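Local coordinates for protein desmoplakin (Homo sapiens, PDB 3R6N) that probably links desmosomes to intermediate filaments in cell adhesion, with a plakin domain built here as a rigid rod of spectrin repeats carrying an SH3 domain, at residues K224-D229 with K242-E247; V32-V37 with I98-S103. All coordinates share one frame; numbering follows the deposited sequence.

Contact 1: residues K224-D229 with K242-E247; sequences KKYPCD and KELEKE
The phenol ring of Y226 lies sandwiched between K225 and L244: CG of K225 is over the centre of one face, while methyl CD1 of L244 covers the opposite face, displaced from the middle of the ring. Near the ring plane, at the hydroxyl edge, sits OE2 of E247, its carboxylate turned 90° from the ring. The contact belongs to a spectrin-like repeat, where helix 167-225 ends and the chain turns into helix 234-265 to make a helical hairpin. Y226 is the first residue to leave helical conformation, and its side chain reaches from that turn onto the second helix.

On the L244 side the contact is a CH-pi interaction, with CD1 of L244 3.6 Å from the centroid of the Y226 ring and 21° off its normal. With CG anti to the backbone N (chi1 -164°), L244 turns its CD1 methyl over the ring. Beyond this pair the layer continues into helix 340-384, where Y364 and M367 touch L244, and W360 NE1 hydrogen-bonds the L244 carbonyl oxygen; C228 also packs on this helix.

The polar end is drawn together by one oxygen. K225 extends its chain alongside the tyrosine, and its NZ forms a salt bridge with E247 OE2 at 2.7 Å, meeting the oxygen nearly along its C-O axis. E243 OE2, 4.4 Å from K225 NZ, adds a second negative charge that probably helps hold the ammonium group electrostatically. E247 bends at chi2, which brings its carboxylate to K225 and the Y226 hydroxyl. The same OE2 then takes a second hydrogen bond, from Y226 OH at 3.0 Å, on the anti lone pair that faces away from OE1.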
loop_
_atom_site.group_PDB
_atom_site.type_symbol
_atom_site.label_atom_id
_atom_site.label_comp_id
_atom_site.label_asym_id
_atom_site.label_seq_id
_atom_site.Cartn_x
_atom_site.Cartn_y
_atom_site.Cartn_z
ATOM N N LYS A 224 -39.016 -4.699 16.586
ATOM C CA LYS A 224 -39.608 -4.044 17.746
ATOM C C LYS A 224 -40.385 -2.797 17.334
ATOM O O LYS A 224 -41.372 -2.434 17.966
ATOM C CB LYS A 224 -38.518 -3.671 18.753
ATOM C CG LYS A 224 -39.003 -2.824 19.914
ATOM C CD LYS A 224 -37.845 -2.397 20.797
ATOM C CE LYS A 224 -38.318 -1.522 21.947
ATOM N NZ LYS A 224 -37.173 -1.041 22.766
ATOM N N LYS A 225 -39.928 -2.144 16.271
ATOM C CA LYS A 225 -40.572 -0.933 15.777
ATOM C C LYS A 225 -41.873 -1.251 15.040
ATOM O O LYS A 225 -42.766 -0.409 14.945
ATOM C CB LYS A 225 -39.613 -0.161 14.865
ATOM C CG LYS A 225 -40.150 1.170 14.363
ATOM C CD LYS A 225 -39.165 1.836 13.411
ATOM C CE LYS A 225 -39.744 3.117 12.828
ATOM N NZ LYS A 225 -38.829 3.752 11.837
ATOM N N TYR A 226 -41.974 -2.470 14.518
ATOM C CA TYR A 226 -43.169 -2.897 13.799
ATOM C C TYR A 226 -43.686 -4.232 14.320
ATOM O O TYR A 226 -43.285 -5.290 13.835
ATOM C CB TYR A 226 -42.892 -3.014 12.297
ATOM C CG TYR A 226 -42.319 -1.766 11.661
ATOM C CD1 TYR A 226 -41.053 -1.773 11.087
ATOM C CD2 TYR A 226 -43.044 -0.582 11.631
ATOM C CE1 TYR A 226 -40.525 -0.634 10.501
ATOM C CE2 TYR A 226 -42.523 0.562 11.049
ATOM C CZ TYR A 226 -41.265 0.531 10.486
ATOM O OH TYR A 226 -40.748 1.668 9.909
ATOM N N PRO A 227 -44.579 -4.188 15.318
ATOM C CA PRO A 227 -45.244 -5.393 15.813
ATOM C C PRO A 227 -46.478 -5.680 14.972
ATOM O O PRO A 227 -47.108 -4.746 14.474
ATOM C CB PRO A 227 -45.656 -4.989 17.223
ATOM C CG PRO A 227 -45.970 -3.540 17.088
ATOM C CD PRO A 227 -44.986 -2.991 16.076
ATOM N N CYS A 228 -46.816 -6.953 14.814
ATOM C CA CYS A 228 -47.947 -7.333 13.976
ATOM C C CYS A 228 -48.942 -8.210 14.724
ATOM O O CYS A 228 -48.789 -9.430 14.774
ATOM C CB CYS A 228 -47.456 -8.051 12.716
ATOM S SG CYS A 228 -46.270 -7.110 11.729
ATOM N N ASP A 229 -49.958 -7.583 15.305
ATOM C CA ASP A 229 -51.024 -8.324 15.966
ATOM C C ASP A 229 -52.355 -8.099 15.259
ATOM O O ASP A 229 -52.567 -7.069 14.622
ATOM C CB ASP A 229 -51.132 -7.940 17.443
ATOM C CG ASP A 229 -51.383 -6.461 17.647
ATOM O OD1 ASP A 229 -52.403 -6.113 18.281
ATOM O OD2 ASP A 229 -50.559 -5.649 17.175
ATOM N N LYS A 242 -46.828 2.744 5.454
ATOM C CA LYS A 242 -46.187 3.864 4.774
ATOM C C LYS A 242 -44.771 4.088 5.294
ATOM O O LYS A 242 -43.848 4.320 4.515
ATOM C CB LYS A 242 -47.030 5.134 4.893
ATOM C CG LYS A 242 -48.284 5.102 4.035
ATOM C CD LYS A 242 -49.133 6.347 4.212
ATOM C CE LYS A 242 -50.408 6.255 3.383
ATOM N NZ LYS A 242 -51.332 7.397 3.629
ATOM N N GLU A 243 -44.600 4.011 6.610
ATOM C CA GLU A 243 -43.268 4.089 7.197
ATOM C C GLU A 243 -42.451 2.864 6.805
ATOM O O GLU A 243 -41.246 2.948 6.574
ATOM C CB GLU A 243 -43.347 4.195 8.721
ATOM C CG GLU A 243 -43.573 5.602 9.238
ATOM C CD GLU A 243 -43.502 5.679 10.751
ATOM O OE1 GLU A 243 -44.486 5.282 11.414
ATOM O OE2 GLU A 243 -42.461 6.128 11.279
ATOM N N LEU A 244 -43.125 1.724 6.725
ATOM C CA LEU A 244 -42.475 0.467 6.389
ATOM C C LEU A 244 -41.916 0.504 4.971
ATOM O O LEU A 244 -41.029 -0.272 4.625
ATOM C CB LEU A 244 -43.468 -0.686 6.532
ATOM C CG LEU A 244 -42.896 -2.101 6.591
ATOM C CD1 LEU A 244 -42.185 -2.326 7.916
ATOM C CD2 LEU A 244 -44.003 -3.121 6.398
ATOM N N GLU A 245 -42.442 1.403 4.148
ATOM C CA GLU A 245 -41.982 1.522 2.770
ATOM C C GLU A 245 -40.847 2.533 2.652
ATOM O O GLU A 245 -40.053 2.481 1.712
ATOM C CB GLU A 245 -43.142 1.872 1.837
ATOM C CG GLU A 245 -44.265 0.846 1.877
ATOM C CD GLU A 245 -45.247 0.990 0.734
ATOM O OE1 GLU A 245 -44.799 1.229 -0.408
ATOM O OE2 GLU A 245 -46.466 0.859 0.976
ATOM N N LYS A 246 -40.767 3.448 3.614
ATOM C CA LYS A 246 -39.625 4.347 3.704
ATOM C C LYS A 246 -38.407 3.540 4.121
ATOM O O LYS A 246 -37.289 3.815 3.689
ATOM C CB LYS A 246 -39.876 5.461 4.724
ATOM C CG LYS A 246 -40.153 6.829 4.118
ATOM C CD LYS A 246 -41.591 6.951 3.642
ATOM C CE LYS A 246 -41.902 8.367 3.178
ATOM N NZ LYS A 246 -43.355 8.556 2.891
ATOM N N GLU A 247 -38.639 2.538 4.961
ATOM C CA GLU A 247 -37.571 1.685 5.469
ATOM C C GLU A 247 -36.903 0.901 4.351
ATOM O O GLU A 247 -35.678 0.802 4.301
ATOM C CB GLU A 247 -38.113 0.718 6.519
ATOM C CG GLU A 247 -38.611 1.383 7.793
ATOM C CD GLU A 247 -37.505 1.620 8.804
ATOM O OE1 GLU A 247 -36.327 1.372 8.472
ATOM O OE2 GLU A 247 -37.821 2.048 9.937
#

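Contact 2: residues V32-V37 with I98-S103; sequences VDLASV and IIQATS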
loop_
_atom_site.group_PDB
_atom_site.type_symbol
_atom_site.label_atom_id
_atom_site.label_comp_id
_atom_site.label_asym_id
_atom_site.label_seq_id
_atom_site.Cartn_x
_atom_site.Cartn_y
_atom_site.Cartn_z
ATOM N N VAL A 32 41.052 3.683 -2.210
ATOM C CA VAL A 32 40.013 4.516 -1.619
ATOM C C VAL A 32 39.928 4.332 -0.107
ATOM O O VAL A 32 39.072 4.922 0.550
ATOM C CB VAL A 32 38.634 4.251 -2.257
ATOM C CG1 VAL A 32 38.712 4.420 -3.769
ATOM C CG2 VAL A 32 38.141 2.870 -1.897
ATOM N N ASP A 33 40.818 3.511 0.442
ATOM C CA ASP A 33 40.916 3.358 1.887
ATOM C C ASP A 33 41.420 4.652 2.498
ATOM O O ASP A 33 42.618 4.905 2.509
ATOM C CB ASP A 33 41.863 2.214 2.251
ATOM C CG ASP A 33 42.122 2.124 3.747
ATOM O OD1 ASP A 33 41.154 1.903 4.508
ATOM O OD2 ASP A 33 43.290 2.264 4.166
ATOM N N LEU A 34 40.503 5.473 3.000
ATOM C CA LEU A 34 40.861 6.795 3.512
ATOM C C LEU A 34 42.082 6.781 4.429
ATOM O O LEU A 34 42.834 7.753 4.484
ATOM C CB LEU A 34 39.670 7.449 4.216
ATOM C CG LEU A 34 38.559 7.931 3.281
ATOM C CD1 LEU A 34 37.377 8.459 4.075
ATOM C CD2 LEU A 34 39.080 8.989 2.321
ATOM N N ALA A 35 42.281 5.678 5.142
ATOM C CA ALA A 35 43.428 5.547 6.032
ATOM C C ALA A 35 44.745 5.530 5.254
ATOM O O ALA A 35 45.758 6.038 5.731
ATOM C CB ALA A 35 43.295 4.296 6.886
ATOM N N SER A 36 44.720 4.937 4.063
ATOM C CA SER A 36 45.879 4.928 3.175
ATOM C C SER A 36 46.102 6.315 2.593
ATOM O O SER A 36 47.190 6.884 2.705
ATOM C CB SER A 36 45.675 3.933 2.031
ATOM O OG SER A 36 45.544 2.608 2.511
ATOM N N VAL A 37 45.061 6.848 1.962
ATOM C CA VAL A 37 45.094 8.192 1.400
ATOM C C VAL A 37 45.730 9.177 2.380
ATOM O O VAL A 37 46.495 10.050 1.979
ATOM C CB VAL A 37 43.675 8.674 1.015
ATOM C CG1 VAL A 37 43.723 10.078 0.447
ATOM C CG2 VAL A 37 43.037 7.722 0.014
ATOM N N ILE A 98 36.936 13.746 -2.806
ATOM C CA ILE A 98 35.878 13.002 -3.483
ATOM C C ILE A 98 35.467 11.752 -2.708
ATOM O O ILE A 98 34.288 11.402 -2.674
ATOM C CB ILE A 98 36.263 12.630 -4.939
ATOM C CG1 ILE A 98 35.015 12.251 -5.739
ATOM C CG2 ILE A 98 37.299 11.516 -4.966
ATOM C CD1 ILE A 98 34.047 13.396 -5.927
ATOM N N ILE A 99 36.430 11.089 -2.077
ATOM C CA ILE A 99 36.134 9.874 -1.326
ATOM C C ILE A 99 35.438 10.173 -0.003
ATOM O O ILE A 99 34.417 9.572 0.312
ATOM C CB ILE A 99 37.396 9.048 -1.060
ATOM C CG1 ILE A 99 38.065 8.679 -2.380
ATOM C CG2 ILE A 99 37.054 7.790 -0.282
ATOM C CD1 ILE A 99 39.246 7.765 -2.215
ATOM N N GLN A 100 36.000 11.097 0.768
ATOM C CA GLN A 100 35.379 11.534 2.013
ATOM C C GLN A 100 33.913 11.876 1.786
ATOM O O GLN A 100 33.031 11.396 2.502
ATOM C CB GLN A 100 36.111 12.748 2.585
ATOM C CG GLN A 100 37.469 12.427 3.172
ATOM C CD GLN A 100 38.161 13.648 3.735
ATOM O OE1 GLN A 100 37.783 14.782 3.440
ATOM N NE2 GLN A 100 39.180 13.423 4.555
ATOM N N ALA A 101 33.663 12.706 0.779
ATOM C CA ALA A 101 32.308 13.113 0.439
ATOM C C ALA A 101 31.423 11.906 0.145
ATOM O O ALA A 101 30.369 11.735 0.761
ATOM C CB ALA A 101 32.325 14.063 -0.745
ATOM N N THR A 102 31.857 11.071 -0.794
ATOM C CA THR A 102 31.084 9.899 -1.192
ATOM C C THR A 102 30.911 8.937 -0.025
ATOM O O THR A 102 29.892 8.258 0.099
ATOM C CB THR A 102 31.757 9.158 -2.355
ATOM O OG1 THR A 102 31.958 10.068 -3.438
ATOM C CG2 THR A 102 30.885 8.017 -2.835
ATOM N N SER A 103 31.921 8.889 0.834
ATOM C CA SER A 103 31.896 8.000 1.978
ATOM C C SER A 103 30.768 8.392 2.926
ATOM O O SER A 103 29.983 7.546 3.353
ATOM C CB SER A 103 33.239 8.042 2.699
ATOM O OG SER A 103 33.545 6.781 3.256
#
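V32 and L34, flanking the start of helix 34-64, come against I99 and Q100 of helix 68-117, with CA atoms 6.6 Å apart for V32 and I99 and 7.4 Å for L34 and Q100. I99 is the hub of a chiefly apolar meeting. Its CG1 branch, anti to the carbonyl carbon (chi1 -58°), carries CD1 across V32 at about a right angle, 3.6 Å from V32 CB. The tip of that branch also looks toward CG2 of V37, one turn into the helix. L34 and I99 pass each other in opposite directions, bringing methyl CG2 of I99 3.5 Å from L34 CD2.

Both methyls of L34 also meet the glutamine, CD2 lying 3.9 Å and CD1 4.1 Å from Q100 CG, so that the aliphatic part of Q100 lines the leucine's flank. The N-terminal end of helix 34-64 and the residues leading into it thus pack on helix 68-117 in the helical rod of this four-spectrin-repeat fragment. Helices 130-161 and 167-225 lie against helix 68-117 here: L152 touches I98, A101 and T102, and Y173 touches V32 and T102 while its hydroxyl hydrogen-bonds S103 OG.

D33 caps the start of helix 34-64: its OD2 takes a hydrogen bond of 2.8 Å from S36 OG through the anti lone pair, and a weak one from S36 N.

Overall arrangement
Along the chain contact 2 is complete before contact 1 begins, and they flank the middle of the molecule, their own centres 83 Å apart and their nearest atoms about 66 Å apart. Contact 2 joins helices 34-64 and 68-117; contact 1 joins helices 167-225 and 234-265. Helix 167-225 nevertheless links the regions: Y173, near its start, packs beside contact 2, and its last turn enters contact 1. Two separate local contacts, well apart, are thus strung along an elongated rod, consistent with the rigid character of this plakin-domain fragment.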